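Local coordinates for protein amorpha-4,11-diene synthase (Artemisia annua, PDB 4GAX) that probably cyclises farnesyl diphosphate to a sesquiterpene with loss of diphosphate, here as an engineered variant of a plant terpene synthase, at residues L314-Y319 against R389-E394; Y325-I330 against M345-M350. One frame throughout, in Å; residues are numbered along the deposited sequence.

Both contacts lie in the helical, metal-binding part of the terpene synthase chain, on the same side of its centre, with about 12 Å between their centres. Along the chain the order is 314-319, 325-330, 345-350, 389-394, so interaction 2 falls wholly within the stretch that interaction 1 brackets. Helix 299-322 and helix 325-337 follow directly on each other, and the two contacts meet where Met392 SD lies 3.5 Å from Leu328 C. Interaction 1 sets helix 299-322, which carries the DDxxD motif, beside helix 374-399; interaction 2, farther out, joins helix 325-337 to the loop leading into helix 351-370. Through Met392 and Tyr319 the two join at this motif, which in relatives typically binds magnesium.

Interaction 1: L314-Y319 against R389-E394; sequences LIDDIY and RNLMVE
Tyr319 and Leu391 mark the closest backbone approach, their CA atoms 6.9 Å apart, between two helix segments that run nearly parallel at a crossing angle of -17°. The axes stay 11.0 Å apart, a gap filled mainly by side chains, with no hydrogen bond across it. Leu391 does most of the work. Its CB sits over one face of the Tyr319 ring, displaced toward the rim, in a CH-pi contact 4.1 Å from the ring centroid. Farther out, the branched end of Leu391 reaches the preceding turn of the other helix. CD1 meets CG2 of Ile315 at 4.0 Å; that methyl is directed across the gap because it stands opposite the backbone N about the CA-CB bond. Both leucine methyls also lie against the carboxylate of Asp316, with OD1 3.5 Å from Leu391 CD2, so an apolar group borders one of its oxygens. Met392 comes at the tyrosine differently: its SD lies at the ring edge, 4.1 Å from Tyr319 CE1, a Met-aromatic contact made 79° off the ring normal. With Leu391 on a face, Met392 at the edge and the hydroxyl hydrogen-bonded to Thr332, the ring is likely to be held in one rotation. Asp316 opens the DDxxD sequence, whose aspartates in this family typically bind the magnesium ions that hold the substrate diphosphate, so Leu391 packs against residues of the motif itself. Helix 325-337 closes over the pair: its Leu328 and Phe331 touch Tyr319, while Tyr325 and Thr332 touch Met392. Elsewhere on helix 374-399, Asn390 rests on helix 407-416.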
loop_
_atom_site.group_PDB
_atom_site.type_symbol
_atom_site.label_atom_id
_atom_site.label_comp_id
_atom_site.label_asym_id
_atom_site.label_seq_id
_atom_site.Cartn_x
_atom_site.Cartn_y
_atom_site.Cartn_z
ATOM N N LEU A 314 -7.435 12.334 -14.539
ATOM C CA LEU A 314 -7.993 13.176 -15.597
ATOM C C LEU A 314 -9.500 13.106 -15.591
ATOM O O LEU A 314 -10.178 14.144 -15.567
ATOM C CB LEU A 314 -7.495 12.730 -16.975
ATOM C CG LEU A 314 -6.060 13.110 -17.322
ATOM C CD1 LEU A 314 -5.487 12.165 -18.371
ATOM C CD2 LEU A 314 -6.041 14.521 -17.834
ATOM N N ILE A 315 -10.023 11.877 -15.618
ATOM C CA ILE A 315 -11.467 11.661 -15.724
ATOM C C ILE A 315 -12.207 12.247 -14.515
ATOM O O ILE A 315 -13.261 12.871 -14.675
ATOM C CB ILE A 315 -11.817 10.167 -15.919
ATOM C CG1 ILE A 315 -11.312 9.680 -17.279
ATOM C CG2 ILE A 315 -13.315 9.954 -15.872
ATOM C CD1 ILE A 315 -11.475 8.182 -17.476
ATOM N N ASP A 316 -11.649 12.063 -13.317
ATOM C CA ASP A 316 -12.230 12.665 -12.115
ATOM C C ASP A 316 -12.288 14.184 -12.222
ATOM O O ASP A 316 -13.258 14.811 -11.798
ATOM C CB ASP A 316 -11.439 12.275 -10.867
ATOM C CG ASP A 316 -12.080 11.137 -10.106
ATOM O OD1 ASP A 316 -13.322 11.003 -10.164
ATOM O OD2 ASP A 316 -11.342 10.372 -9.450
ATOM N N ASP A 317 -11.246 14.770 -12.797
ATOM C CA ASP A 317 -11.166 16.216 -12.939
ATOM C C ASP A 317 -12.140 16.762 -13.983
ATOM O O ASP A 317 -12.382 17.968 -14.032
ATOM C CB ASP A 317 -9.731 16.656 -13.238
ATOM C CG ASP A 317 -8.810 16.514 -12.032
ATOM O OD1 ASP A 317 -9.318 16.235 -10.919
ATOM O OD2 ASP A 317 -7.581 16.697 -12.194
ATOM N N ILE A 318 -12.688 15.882 -14.821
ATOM C CA ILE A 318 -13.742 16.278 -15.757
ATOM C C ILE A 318 -15.103 16.160 -15.076
ATOM O O ILE A 318 -15.983 16.998 -15.252
ATOM C CB ILE A 318 -13.774 15.395 -17.022
ATOM C CG1 ILE A 318 -12.473 15.518 -17.815
ATOM C CG2 ILE A 318 -14.932 15.792 -17.915
ATOM C CD1 ILE A 318 -12.397 14.575 -19.010
ATOM N N TYR A 319 -15.279 15.108 -14.289
ATOM C CA TYR A 319 -16.572 14.876 -13.658
ATOM C C TYR A 319 -16.803 15.752 -12.436
ATOM O O TYR A 319 -17.942 16.126 -12.153
ATOM C CB TYR A 319 -16.751 13.396 -13.303
ATOM C CG TYR A 319 -17.214 12.573 -14.477
ATOM C CD1 TYR A 319 -18.548 12.206 -14.610
ATOM C CD2 TYR A 319 -16.323 12.193 -15.473
ATOM C CE1 TYR A 319 -18.981 11.460 -15.701
ATOM C CE2 TYR A 319 -16.739 11.452 -16.556
ATOM C CZ TYR A 319 -18.066 11.091 -16.671
ATOM O OH TYR A 319 -18.470 10.352 -17.759
ATOM N N ARG A 389 -19.475 4.936 -14.986
ATOM C CA ARG A 389 -20.914 4.825 -14.771
ATOM C C ARG A 389 -21.310 5.468 -13.465
ATOM O O ARG A 389 -22.231 6.278 -13.411
ATOM C CB ARG A 389 -21.280 3.352 -14.659
ATOM C CG ARG A 389 -22.270 2.861 -15.657
ATOM C CD ARG A 389 -22.374 1.365 -15.528
ATOM N NE ARG A 389 -21.934 0.686 -16.741
ATOM C CZ ARG A 389 -21.319 -0.490 -16.754
ATOM N NH1 ARG A 389 -21.056 -1.113 -15.604
ATOM N NH2 ARG A 389 -20.970 -1.037 -17.917
ATOM N N ASN A 390 -20.613 5.094 -12.398
ATOM C CA ASN A 390 -20.991 5.576 -11.075
ATOM C C ASN A 390 -20.594 7.033 -10.853
ATOM O O ASN A 390 -21.218 7.732 -10.052
ATOM C CB ASN A 390 -20.473 4.647 -9.972
ATOM C CG ASN A 390 -21.270 3.352 -9.895
ATOM O OD1 ASN A 390 -22.304 3.280 -9.222
ATOM N ND2 ASN A 390 -20.797 2.326 -10.595
ATOM N N LEU A 391 -19.565 7.493 -11.565
ATOM C CA LEU A 391 -19.299 8.928 -11.610
ATOM C C LEU A 391 -20.508 9.637 -12.227
ATOM O O LEU A 391 -20.878 10.729 -11.797
ATOM C CB LEU A 391 -18.021 9.248 -12.394
ATOM C CG LEU A 391 -16.683 8.964 -11.699
ATOM C CD1 LEU A 391 -15.514 9.268 -12.622
ATOM C CD2 LEU A 391 -16.551 9.760 -10.399
ATOM N N MET A 392 -21.143 9.001 -13.213
ATOM C CA MET A 392 -22.306 9.598 -13.878
ATOM C C MET A 392 -23.555 9.473 -13.014
ATOM O O MET A 392 -24.493 10.274 -13.139
ATOM C CB MET A 392 -22.556 8.964 -15.243
ATOM C CG MET A 392 -23.576 9.728 -16.081
ATOM S SD MET A 392 -23.006 11.409 -16.423
ATOM C CE MET A 392 -24.524 12.338 -16.198
ATOM N N VAL A 393 -23.568 8.466 -12.143
ATOM C CA VAL A 393 -24.650 8.321 -11.176
ATOM C C VAL A 393 -24.747 9.580 -10.326
ATOM O O VAL A 393 -25.825 10.177 -10.205
ATOM C CB VAL A 393 -24.447 7.095 -10.257
ATOM C CG1 VAL A 393 -25.239 7.251 -8.954
ATOM C CG2 VAL A 393 -24.839 5.816 -10.981
ATOM N N GLU A 394 -23.615 9.991 -9.757
ATOM C CA GLU A 394 -23.609 11.146 -8.870
ATOM C C GLU A 394 -23.764 12.477 -9.605
ATOM O O GLU A 394 -24.101 13.491 -8.986
ATOM C CB GLU A 394 -22.380 11.141 -7.958
ATOM C CG GLU A 394 -21.078 10.787 -8.631
ATOM C CD GLU A 394 -20.025 10.340 -7.627
ATOM O OE1 GLU A 394 -20.411 9.850 -6.544
ATOM O OE2 GLU A 394 -18.816 10.481 -7.915
#

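Interaction 2: Y325-I330 against M345-M350; sequences YEELKI and MIPEYM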
loop_
_atom_site.group_PDB
_atom_site.type_symbol
_atom_site.label_atom_id
_atom_site.label_comp_id
_atom_site.label_asym_id
_atom_site.label_seq_id
_atom_site.Cartn_x
_atom_site.Cartn_y
_atom_site.Cartn_z
ATOM N N TYR A 325 -23.598 18.618 -17.234
ATOM C CA TYR A 325 -24.351 17.363 -17.216
ATOM C C TYR A 325 -24.468 16.693 -18.593
ATOM O O TYR A 325 -24.230 15.486 -18.725
ATOM C CB TYR A 325 -25.742 17.573 -16.595
ATOM C CG TYR A 325 -26.679 16.392 -16.740
ATOM C CD1 TYR A 325 -26.623 15.313 -15.861
ATOM C CD2 TYR A 325 -27.626 16.359 -17.755
ATOM C CE1 TYR A 325 -27.485 14.233 -15.998
ATOM C CE2 TYR A 325 -28.487 15.288 -17.899
ATOM C CZ TYR A 325 -28.414 14.230 -17.023
ATOM O OH TYR A 325 -29.278 13.171 -17.178
ATOM N N GLU A 326 -24.822 17.468 -19.618
ATOM C CA GLU A 326 -25.000 16.901 -20.953
ATOM C C GLU A 326 -23.689 16.354 -21.503
ATOM O O GLU A 326 -23.681 15.331 -22.196
ATOM C CB GLU A 326 -25.592 17.923 -21.931
ATOM C CG GLU A 326 -27.066 18.223 -21.715
ATOM C CD GLU A 326 -27.304 19.158 -20.542
ATOM O OE1 GLU A 326 -26.326 19.774 -20.064
ATOM O OE2 GLU A 326 -28.467 19.278 -20.095
ATOM N N GLU A 327 -22.588 17.039 -21.200
ATOM C CA GLU A 327 -21.264 16.615 -21.653
ATOM C C GLU A 327 -20.874 15.293 -20.979
ATOM O O GLU A 327 -20.389 14.363 -21.624
ATOM C CB GLU A 327 -20.225 17.702 -21.343
ATOM C CG GLU A 327 -20.385 19.013 -22.147
ATOM C CD GLU A 327 -19.467 20.129 -21.646
ATOM O OE1 GLU A 327 -18.934 20.019 -20.516
ATOM O OE2 GLU A 327 -19.268 21.117 -22.385
ATOM N N LEU A 328 -21.094 15.226 -19.672
ATOM C CA LEU A 328 -20.797 14.026 -18.905
ATOM C C LEU A 328 -21.628 12.826 -19.362
ATOM O O LEU A 328 -21.117 11.706 -19.456
ATOM C CB LEU A 328 -21.000 14.290 -17.410
ATOM C CG LEU A 328 -20.011 15.285 -16.802
ATOM C CD1 LEU A 328 -20.168 15.358 -15.283
ATOM C CD2 LEU A 328 -18.582 14.907 -17.171
ATOM N N LYS A 329 -22.904 13.066 -19.657
ATOM C CA LYS A 329 -23.788 12.029 -20.185
ATOM C C LYS A 329 -23.231 11.415 -21.470
ATOM O O LYS A 329 -23.203 10.190 -21.620
ATOM C CB LYS A 329 -25.189 12.600 -20.458
ATOM C CG LYS A 329 -26.147 11.594 -21.069
ATOM C CD LYS A 329 -27.176 11.104 -20.057
ATOM C CE LYS A 329 -28.451 11.947 -20.101
ATOM N NZ LYS A 329 -29.571 11.267 -20.819
ATOM N N ILE A 330 -22.800 12.274 -22.393
ATOM C CA ILE A 330 -22.200 11.829 -23.650
ATOM C C ILE A 330 -20.881 11.071 -23.422
ATOM O O ILE A 330 -20.628 10.036 -24.045
ATOM C CB ILE A 330 -21.929 13.022 -24.585
ATOM C CG1 ILE A 330 -23.236 13.720 -24.962
ATOM C CG2 ILE A 330 -21.222 12.564 -25.844
ATOM C CD1 ILE A 330 -23.037 15.004 -25.750
ATOM N N MET A 345 -18.638 11.514 -31.662
ATOM C CA MET A 345 -19.850 11.752 -30.886
ATOM C C MET A 345 -19.544 12.555 -29.615
ATOM O O MET A 345 -20.439 12.868 -28.835
ATOM C CB MET A 345 -20.547 10.421 -30.544
ATOM C CG MET A 345 -20.133 9.806 -29.208
ATOM S SD MET A 345 -21.030 8.295 -28.766
ATOM C CE MET A 345 -21.284 8.574 -27.011
ATOM N N ILE A 346 -18.279 12.928 -29.448
ATOM C CA ILE A 346 -17.769 13.435 -28.175
ATOM C C ILE A 346 -17.417 14.925 -28.195
ATOM O O ILE A 346 -16.808 15.403 -29.154
ATOM C CB ILE A 346 -16.514 12.628 -27.786
ATOM C CG1 ILE A 346 -16.882 11.151 -27.597
ATOM C CG2 ILE A 346 -15.848 13.194 -26.552
ATOM C CD1 ILE A 346 -15.680 10.238 -27.333
ATOM N N PRO A 347 -17.798 15.664 -27.133
ATOM C CA PRO A 347 -17.422 17.079 -26.963
ATOM C C PRO A 347 -15.923 17.329 -27.210
ATOM O O PRO A 347 -15.084 16.557 -26.726
ATOM C CB PRO A 347 -17.765 17.349 -25.497
ATOM C CG PRO A 347 -18.906 16.436 -25.223
ATOM C CD PRO A 347 -18.641 15.182 -26.024
ATOM N N GLU A 348 -15.605 18.395 -27.947
ATOM C CA GLU A 348 -14.238 18.673 -28.414
ATOM C C GLU A 348 -13.140 18.529 -27.357
ATOM O O GLU A 348 -12.147 17.827 -27.572
ATOM C CB GLU A 348 -14.160 20.067 -29.046
ATOM C CG GLU A 348 -13.175 20.174 -30.196
ATOM C CD GLU A 348 -13.602 19.350 -31.397
ATOM O OE1 GLU A 348 -12.729 18.930 -32.184
ATOM O OE2 GLU A 348 -14.819 19.122 -31.549
ATOM N N TYR A 349 -13.313 19.182 -26.214
ATOM C CA TYR A 349 -12.283 19.128 -25.175
ATOM C C TYR A 349 -12.064 17.733 -24.582
ATOM O O TYR A 349 -11.042 17.488 -23.933
ATOM C CB TYR A 349 -12.569 20.144 -24.062
ATOM C CG TYR A 349 -13.631 19.724 -23.071
ATOM C CD1 TYR A 349 -13.287 19.113 -21.875
ATOM C CD2 TYR A 349 -14.977 19.960 -23.322
ATOM C CE1 TYR A 349 -14.251 18.734 -20.963
ATOM C CE2 TYR A 349 -15.948 19.583 -22.414
ATOM C CZ TYR A 349 -15.579 18.974 -21.234
ATOM O OH TYR A 349 -16.541 18.600 -20.315
ATOM N N MET A 350 -13.006 16.818 -24.800
ATOM C CA MET A 350 -12.884 15.472 -24.236
ATOM C C MET A 350 -12.184 14.512 -25.195
ATOM O O MET A 350 -11.865 13.378 -24.825
ATOM C CB MET A 350 -14.260 14.916 -23.870
ATOM C CG MET A 350 -14.937 15.612 -22.700
ATOM S SD MET A 350 -16.700 15.223 -22.667
ATOM C CE MET A 350 -17.055 15.457 -20.909
#
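Met345 and Ile330 open the contact, each setting a methyl against the other's carbonyl oxygen. CG2 of Ile330 presses on Met345 O at 3.1 Å, a tight approach, while Met345, bent at its last torsion, brings CE to 3.4 Å from Ile330 O. At Ile346 it is mainly the backbone that takes part, its CA lying near that same isoleucine methyl. Pro347 follows with its ring turned to the helix: CD packs 3.7 Å from Ile330 CG2, and CG faces the aliphatic part of Glu327. One residue past Glu348, Tyr349 supplies the polar link, its hydroxyl donating to Glu327 OE1 over 2.8 Å. The bond reaches the carboxylate from above, 61° out of its plane, and the two flat groups are inclined by 57°. Glu327 stretches out beyond CG to get there, and the same OE1 also accepts from Thr324 N just ahead of the helix, so two donors grip it. In Tyr349 the ring leaves CB between the backbone N and the carbonyl carbon (chi1 78°), which lets CG of the next residue, Met350, cover one of its faces. A phenylalanine at Tyr349 would keep the ring but would probably leave Glu327 OE1 without its donor from the loop and the carboxylate freer to turn. Met350 finishes the walk as an extended chain whose CE lies 3.6 Å from Glu327 O and 4.1 Å from Leu328 CD2. The segment thus lines one side of the first turns of helix 325-337 just before helix 351-370 begins. Helix 299-322 adjoins it too: Ile318 touches both Tyr349 and Met350, and Tyr322 meets the Tyr349 ring edge-to-face.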